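Local coordinates for protein TRAS1 ORF2p (Bombyx mori, PDB 1WDU) that serves as the endonuclease domain encoded by a telomere-specific non-LTR retrotransposon of the silkworm, probably cutting DNA at the target site where the element inserts, at residues K128-E131 and S132-Q136; R142-P146 and K147-F151; T210-E214 and D215-L219. The protein carries 1 engineered substitution. One frame throughout, in Å; residues are numbered along the deposited sequence.

Contact 1: residues K128-E131 and S132-Q136; sequences KPIE and SYLEQ
Ile130 and Leu134 meet one helical turn apart in a local contact at the start of helix 131-142, where the loop after strand 116-123 winds into the helix. The main chain makes the turn: Leu134 N bonds to Ile130 O at 3.0 Å, and Glu135 N to Glu131 O at 3.1 Å, the second donor lying in the carbonyl plane. Leu134 N also makes a weak, strongly bent bond to Glu131 O, with an N-H...O angle of 123°. On the buried flank, CG1 of Ile130 points anti to its backbone N (chi1 -164°), which carries CD1 out to 4.0 Å from Leu134 CD2. Gln173 of helix 169-181 touches both side chains. Tyr133 leaves the helix on another side and runs back along the loop, its hydroxyl reaching the aliphatic start of Lys128, with OH 3.9 Å from CB, while the Lys128 ammonium end leads away. The Tyr133 ring also meets that of Phe124, the planes nearly parallel. The chemistry is thus divided: directional backbone bonds fix the first turn, whereas its side chains add apolar packing that seats the helix start against helix 169-181 and the preceding loop.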
loop_
_atom_site.group_PDB
_atom_site.type_symbol
_atom_site.label_atom_id
_atom_site.label_comp_id
_atom_site.label_asym_id
_atom_site.label_seq_id
_atom_site.Cartn_x
_atom_site.Cartn_y
_atom_site.Cartn_z
ATOM N N LYS A 128 -7.147 17.285 0.004
ATOM C CA LYS A 128 -6.409 17.747 1.177
ATOM C C LYS A 128 -4.941 17.941 0.787
ATOM O O LYS A 128 -4.411 17.187 -0.027
ATOM C CB LYS A 128 -6.505 16.706 2.304
ATOM C CG LYS A 128 -7.834 16.677 3.071
ATOM C CD LYS A 128 -7.884 17.777 4.125
ATOM C CE LYS A 128 -9.132 17.697 5.003
ATOM N NZ LYS A 128 -10.387 18.034 4.276
ATOM N N PRO A 129 -4.272 18.965 1.353
ATOM C CA PRO A 129 -2.858 19.268 1.073
ATOM C C PRO A 129 -1.989 18.023 1.256
ATOM O O PRO A 129 -2.099 17.343 2.276
ATOM C CB PRO A 129 -2.528 20.347 2.102
ATOM C CG PRO A 129 -3.832 21.069 2.261
ATOM C CD PRO A 129 -4.842 19.942 2.301
ATOM N N ILE A 130 -1.126 17.723 0.286
ATOM C CA ILE A 130 -0.290 16.528 0.392
ATOM C C ILE A 130 0.903 16.729 1.319
ATOM O O ILE A 130 1.517 15.749 1.772
ATOM C CB ILE A 130 0.214 16.039 -1.010
ATOM C CG1 ILE A 130 0.742 14.603 -0.895
ATOM C CG2 ILE A 130 1.303 16.960 -1.547
ATOM C CD1 ILE A 130 1.249 14.010 -2.201
ATOM N N GLU A 131 1.207 17.996 1.612
ATOM C CA GLU A 131 2.327 18.352 2.479
ATOM C C GLU A 131 2.417 17.580 3.798
ATOM O O GLU A 131 3.451 16.987 4.095
ATOM C CB GLU A 131 2.315 19.855 2.805
ATOM C CG GLU A 131 2.958 20.758 1.762
ATOM C CD GLU A 131 2.002 21.159 0.656
ATOM O OE1 GLU A 131 2.323 22.114 -0.081
ATOM O OE2 GLU A 131 0.935 20.522 0.522
ATOM N N SER A 132 1.354 17.595 4.598
ATOM C CA SER A 132 1.396 16.897 5.887
ATOM C C SER A 132 1.617 15.397 5.730
ATOM O O SER A 132 2.244 14.766 6.584
ATOM C CB SER A 132 0.120 17.157 6.697
ATOM O OG SER A 132 -1.038 16.710 6.016
ATOM N N TYR A 133 1.114 14.829 4.640
ATOM C CA TYR A 133 1.285 13.400 4.397
ATOM C C TYR A 133 2.735 13.095 3.998
ATOM O O TYR A 133 3.257 12.020 4.300
ATOM C CB TYR A 133 0.326 12.940 3.298
ATOM C CG TYR A 133 -1.130 13.180 3.629
ATOM C CD1 TYR A 133 -2.052 13.489 2.627
ATOM C CD2 TYR A 133 -1.591 13.096 4.945
ATOM C CE1 TYR A 133 -3.395 13.711 2.923
ATOM C CE2 TYR A 133 -2.938 13.318 5.252
ATOM C CZ TYR A 133 -3.829 13.624 4.235
ATOM O OH TYR A 133 -5.155 13.840 4.530
ATOM N N LEU A 134 3.386 14.037 3.318
ATOM C CA LEU A 134 4.772 13.832 2.917
ATOM C C LEU A 134 5.659 13.846 4.167
ATOM O O LEU A 134 6.657 13.115 4.244
ATOM C CB LEU A 134 5.214 14.911 1.922
ATOM C CG LEU A 134 4.502 14.910 0.561
ATOM C CD1 LEU A 134 5.093 15.997 -0.328
ATOM C CD2 LEU A 134 4.661 13.550 -0.107
ATOM N N GLU A 135 5.279 14.668 5.144
ATOM C CA GLU A 135 6.013 14.765 6.411
ATOM C C GLU A 135 5.881 13.432 7.144
ATOM O O GLU A 135 6.841 12.938 7.743
ATOM C CB GLU A 135 5.443 15.875 7.307
ATOM C CG GLU A 135 5.458 17.279 6.714
ATOM C CD GLU A 135 4.762 18.297 7.615
ATOM O OE1 GLU A 135 3.637 18.008 8.100
ATOM O OE2 GLU A 135 5.334 19.391 7.833
ATOM N N GLN A 136 4.687 12.849 7.103
ATOM C CA GLN A 136 4.468 11.561 7.759
ATOM C C GLN A 136 5.360 10.508 7.111
ATOM O O GLN A 136 5.874 9.622 7.795
ATOM C CB GLN A 136 3.003 11.138 7.658
ATOM C CG GLN A 136 2.068 11.867 8.606
ATOM C CD GLN A 136 0.607 11.527 8.340
ATOM O OE1 GLN A 136 0.230 10.357 8.242
ATOM N NE2 GLN A 136 -0.221 12.553 8.219
#

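Contact 2: residues R142-P146 and K147-F151; sequences RKMGP and KRLIF
The peptide group joining Gly145 to Pro146 presents its carbonyl oxygen to Leu149, whose CD1 lies 3.6 Å from Gly145 O; the preceding peptide meets the other methyl, with Leu149 CD2 4.1 Å from Met144 O. Beyond this pair, the Phe151 ring stacks on Phe211 of strand 204-212 and packs against Ile137 and Val140 of helix 131-142. The contact is local, within the tight connection between that helix and strand 149-154. With CG anti to its own carbonyl carbon (chi1 -60°), Leu149 turns its two methyls toward the carbonyls of Met144 and Gly145. Its CD2 is also 4.2 Å from Met144 CG, while the far end of the methionine heads away. Gly145 takes a phi of 81°, where a side chain would be jammed against the carbonyl oxygen of Met144. Pro146 follows and touches Glu141 of helix 131-142, as Leu149 does, whereas the Lys147 side chain extends outward. Thr118 of strand 116-123 touches both Met144 and Leu149. The two segments exchange no hydrogen bond: a branched methyl pair packs against carbonyl oxygens and a methylene, so the contact itself rests on van der Waals packing, while the strand end is held by Leu149 N bonding to Thr213 OG1.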
loop_
_atom_site.group_PDB
_atom_site.type_symbol
_atom_site.label_atom_id
_atom_site.label_comp_id
_atom_site.label_asym_id
_atom_site.label_seq_id
_atom_site.Cartn_x
_atom_site.Cartn_y
_atom_site.Cartn_z
ATOM N N ARG A 142 12.797 8.238 8.699
ATOM C CA ARG A 142 13.897 8.519 9.622
ATOM C C ARG A 142 13.795 7.756 10.938
ATOM O O ARG A 142 14.772 7.186 11.410
ATOM C CB ARG A 142 13.992 10.025 9.918
ATOM C CG ARG A 142 12.940 10.569 10.877
ATOM C CD ARG A 142 13.264 12.001 11.290
ATOM N NE ARG A 142 13.036 12.224 12.719
ATOM C CZ ARG A 142 11.840 12.262 13.301
ATOM N NH1 ARG A 142 10.740 12.101 12.582
ATOM N NH2 ARG A 142 11.747 12.439 14.614
ATOM N N LYS A 143 12.603 7.745 11.518
ATOM C CA LYS A 143 12.364 7.077 12.783
ATOM C C LYS A 143 12.232 5.568 12.609
ATOM O O LYS A 143 11.861 4.864 13.544
ATOM C CB LYS A 143 11.090 7.652 13.413
ATOM C CG LYS A 143 10.802 7.198 14.827
ATOM C CD LYS A 143 9.701 8.045 15.442
ATOM C CE LYS A 143 9.517 7.722 16.917
ATOM N NZ LYS A 143 8.537 8.630 17.575
ATOM N N MET A 144 12.554 5.069 11.422
ATOM C CA MET A 144 12.425 3.640 11.162
ATOM C C MET A 144 13.579 3.057 10.346
ATOM O O MET A 144 13.481 1.939 9.835
ATOM C CB MET A 144 11.101 3.380 10.438
ATOM C CG MET A 144 10.498 2.019 10.673
ATOM S SD MET A 144 10.174 1.744 12.418
ATOM C CE MET A 144 11.380 0.422 12.733
ATOM N N GLY A 145 14.665 3.816 10.219
ATOM C CA GLY A 145 15.813 3.346 9.462
ATOM C C GLY A 145 15.645 3.544 7.966
ATOM O O GLY A 145 14.517 3.612 7.475
ATOM N N PRO A 146 16.754 3.646 7.213
ATOM C CA PRO A 146 16.760 3.840 5.758
ATOM C C PRO A 146 16.754 2.542 4.950
ATOM O O PRO A 146 17.110 2.537 3.768
ATOM C CB PRO A 146 18.037 4.629 5.538
ATOM C CG PRO A 146 18.960 3.953 6.501
ATOM C CD PRO A 146 18.111 3.842 7.759
ATOM N N LYS A 147 16.360 1.444 5.585
ATOM C CA LYS A 147 16.321 0.151 4.909
ATOM C C LYS A 147 15.071 -0.649 5.261
ATOM O O LYS A 147 14.395 -0.362 6.248
ATOM C CB LYS A 147 17.553 -0.681 5.282
ATOM C CG LYS A 147 18.875 -0.155 4.745
ATOM C CD LYS A 147 20.028 -1.087 5.114
ATOM C CE LYS A 147 20.221 -1.176 6.630
ATOM N NZ LYS A 147 21.371 -2.051 7.018
ATOM N N ARG A 148 14.769 -1.651 4.441
ATOM C CA ARG A 148 13.626 -2.521 4.684
ATOM C C ARG A 148 12.283 -1.788 4.755
ATOM O O ARG A 148 11.461 -2.080 5.617
ATOM C CB ARG A 148 13.854 -3.284 5.990
ATOM C CG ARG A 148 15.167 -4.035 6.041
ATOM C CD ARG A 148 15.171 -5.161 5.033
ATOM N NE ARG A 148 16.518 -5.668 4.800
ATOM C CZ ARG A 148 16.799 -6.673 3.982
ATOM N NH1 ARG A 148 15.820 -7.277 3.324
ATOM N NH2 ARG A 148 18.053 -7.069 3.816
ATOM N N LEU A 149 12.063 -0.834 3.862
ATOM C CA LEU A 149 10.805 -0.107 3.855
ATOM C C LEU A 149 10.027 -0.352 2.566
ATOM O O LEU A 149 10.607 -0.366 1.484
ATOM C CB LEU A 149 11.047 1.404 4.006
ATOM C CG LEU A 149 11.747 1.961 5.255
ATOM C CD1 LEU A 149 11.652 3.487 5.230
ATOM C CD2 LEU A 149 11.103 1.426 6.521
ATOM N N ILE A 150 8.718 -0.560 2.696
ATOM C CA ILE A 150 7.825 -0.749 1.547
ATOM C C ILE A 150 6.546 0.040 1.830
ATOM O O ILE A 150 5.911 -0.149 2.871
ATOM C CB ILE A 150 7.407 -2.228 1.323
ATOM C CG1 ILE A 150 8.633 -3.123 1.125
ATOM C CG2 ILE A 150 6.523 -2.322 0.081
ATOM C CD1 ILE A 150 8.278 -4.612 0.956
ATOM N N PHE A 151 6.177 0.920 0.903
ATOM C CA PHE A 151 4.981 1.742 1.045
ATOM C C PHE A 151 4.036 1.415 -0.076
ATOM O O PHE A 151 4.458 1.211 -1.210
ATOM C CB PHE A 151 5.283 3.241 0.919
ATOM C CG PHE A 151 6.139 3.805 2.010
ATOM C CD1 PHE A 151 7.505 3.537 2.054
ATOM C CD2 PHE A 151 5.586 4.660 2.968
ATOM C CE1 PHE A 151 8.313 4.120 3.035
ATOM C CE2 PHE A 151 6.381 5.243 3.952
ATOM C CZ PHE A 151 7.752 4.971 3.984
#

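Contact 3: residues T210-E214 and D215-L219; sequences TFCTE and DMLDL
Thr213 OG1 donates a hydrogen bond to Asp215 OD2 at 2.9 Å, the two side chains lying next to each other and pointing the same way. The hydroxyl comes from above the carboxylate plane, about 50° out of it. Asp215 can fold back to this position because its CG stands between its backbone N and carbonyl carbon (chi1 75°). Both polar atoms have further partners: OD2 accepts the backbone N-H of Arg148, and OG1 accepts that of Leu149. The threonine hydroxyl is therefore at once donor and acceptor, so the pair joins the turn to the start of strand 149-154 and to the loop residue just before it. With one N-H and one O-H both directed at OD2, the carboxylate is probably kept ionised.

The main chain then closes the turn in a short 3-10 segment. Met216 N bonds to Thr213 O at 3.1 Å, and Leu217 N to Glu214 O at 3.0 Å; in both, the donor stands well above the carbonyl plane. Further out the side chains pack. Met216 CB makes an apolar contact 3.6 Å from Cys212 SG, and its CG passes 3.5 Å from Thr213 OG1, the methionine and threonine side chains slanting across one another. The approach of Leu217 CD1 to Cys212 SG is short enough to be doubtful in detail, but it brings the leucine over the same sulfur. Its other methyl, CD2, sits 3.7 Å from Glu214 OE2, where the two side chains cross at about a right angle.

The turn follows strand 204-212 and leads on to strand 220-225, in the other sheet. On one flank strand 149-154 runs antiparallel to strand 204-212; on the other, Cys212 bonds through its backbone to His184 of the short strand 184-185.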
loop_
_atom_site.group_PDB
_atom_site.type_symbol
_atom_site.label_atom_id
_atom_site.label_comp_id
_atom_site.label_asym_id
_atom_site.label_seq_id
_atom_site.Cartn_x
_atom_site.Cartn_y
_atom_site.Cartn_z
ATOM N N THR A 210 3.459 2.419 -5.274
ATOM C CA THR A 210 4.142 1.465 -4.408
ATOM C C THR A 210 5.622 1.811 -4.524
ATOM O O THR A 210 6.159 1.874 -5.626
ATOM C CB THR A 210 3.962 0.004 -4.884
ATOM O OG1 THR A 210 2.571 -0.290 -5.050
ATOM C CG2 THR A 210 4.565 -0.958 -3.870
ATOM N N PHE A 211 6.282 2.043 -3.400
ATOM C CA PHE A 211 7.695 2.379 -3.437
ATOM C C PHE A 211 8.417 1.806 -2.236
ATOM O O PHE A 211 7.796 1.497 -1.217
ATOM C CB PHE A 211 7.880 3.905 -3.546
ATOM C CG PHE A 211 7.046 4.707 -2.580
ATOM C CD1 PHE A 211 7.537 5.047 -1.327
ATOM C CD2 PHE A 211 5.799 5.188 -2.953
ATOM C CE1 PHE A 211 6.806 5.866 -0.458
ATOM C CE2 PHE A 211 5.057 6.011 -2.084
ATOM C CZ PHE A 211 5.568 6.346 -0.841
ATOM N N CYS A 212 9.728 1.656 -2.358
ATOM C CA CYS A 212 10.516 1.060 -1.287
ATOM C C CYS A 212 11.941 1.571 -1.245
ATOM O O CYS A 212 12.420 2.193 -2.186
ATOM C CB CYS A 212 10.573 -0.452 -1.496
ATOM S SG CYS A 212 11.331 -0.905 -3.096
ATOM N N THR A 213 12.619 1.281 -0.141
ATOM C CA THR A 213 14.015 1.658 0.021
ATOM C C THR A 213 14.801 0.875 -1.035
ATOM O O THR A 213 14.328 -0.149 -1.529
ATOM C CB THR A 213 14.523 1.271 1.414
ATOM O OG1 THR A 213 14.096 -0.065 1.713
ATOM C CG2 THR A 213 13.982 2.224 2.463
ATOM N N GLU A 214 15.993 1.354 -1.379
ATOM C CA GLU A 214 16.829 0.706 -2.395
ATOM C C GLU A 214 17.059 -0.786 -2.143
ATOM O O GLU A 214 16.907 -1.606 -3.050
ATOM C CB GLU A 214 18.179 1.437 -2.488
ATOM C CG GLU A 214 19.208 0.820 -3.438
ATOM C CD GLU A 214 18.831 0.961 -4.903
ATOM O OE1 GLU A 214 18.536 2.098 -5.335
ATOM O OE2 GLU A 214 18.838 -0.061 -5.626
ATOM N N ASP A 215 17.415 -1.129 -0.909
ATOM C CA ASP A 215 17.688 -2.512 -0.527
ATOM C C ASP A 215 16.546 -3.493 -0.793
ATOM O O ASP A 215 16.770 -4.696 -0.861
ATOM C CB ASP A 215 18.081 -2.574 0.956
ATOM C CG ASP A 215 16.888 -2.388 1.895
ATOM O OD1 ASP A 215 16.196 -3.388 2.191
ATOM O OD2 ASP A 215 16.641 -1.246 2.332
ATOM N N MET A 216 15.324 -2.992 -0.945
ATOM C CA MET A 216 14.188 -3.875 -1.195
ATOM C C MET A 216 14.162 -4.377 -2.624
ATOM O O MET A 216 13.661 -5.471 -2.894
ATOM C CB MET A 216 12.875 -3.182 -0.839
ATOM C CG MET A 216 12.667 -3.070 0.660
ATOM S SD MET A 216 12.949 -4.664 1.472
ATOM C CE MET A 216 11.631 -5.653 0.723
ATOM N N LEU A 217 14.682 -3.577 -3.545
ATOM C CA LEU A 217 14.763 -4.023 -4.928
ATOM C C LEU A 217 15.701 -5.223 -4.801
ATOM O O LEU A 217 16.694 -5.141 -4.080
ATOM C CB LEU A 217 15.397 -2.939 -5.801
ATOM C CG LEU A 217 14.511 -1.814 -6.338
ATOM C CD1 LEU A 217 13.636 -1.257 -5.249
ATOM C CD2 LEU A 217 15.395 -0.721 -6.921
ATOM N N ASP A 218 15.377 -6.322 -5.476
ATOM C CA ASP A 218 16.156 -7.573 -5.434
ATOM C C ASP A 218 15.408 -8.586 -4.577
ATOM O O ASP A 218 15.716 -9.781 -4.589
ATOM C CB ASP A 218 17.565 -7.382 -4.843
ATOM C CG ASP A 218 18.552 -6.802 -5.843
ATOM O OD1 ASP A 218 19.758 -6.746 -5.515
ATOM O OD2 ASP A 218 18.128 -6.404 -6.950
ATOM N N LEU A 219 14.436 -8.085 -3.816
ATOM C CA LEU A 219 13.605 -8.920 -2.957
ATOM C C LEU A 219 12.157 -8.832 -3.429
ATOM O O LEU A 219 11.289 -9.540 -2.921
ATOM C CB LEU A 219 13.689 -8.442 -1.507
ATOM C CG LEU A 219 14.811 -8.960 -0.602
ATOM C CD1 LEU A 219 16.145 -8.949 -1.330
ATOM C CD2 LEU A 219 14.865 -8.095 0.646
#

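How the contacts relate
Contacts 1, 2 and 3 follow in series along the chain. Contacts 1 and 2 lie at the start of helix 131-142 and in the loop beyond its end, their centres about 18 Å apart, so together they bracket the helix of a beta-alpha-beta crossover between parallel neighbours 116-123 and 149-154. Contact 3 lies about 10 Å from contact 2, centre to centre, and touches it: strands 149-154 and 204-212 are antiparallel neighbours, with Phe151 N 2.7 Å from Phe211 O. The centres of contacts 1 and 3 are about 22 Å apart. The three thus mark the start and exit of the helix and the turn that leaves this sheet for the other, within the four-layered alpha/beta sandwich of this DNase I-like domain.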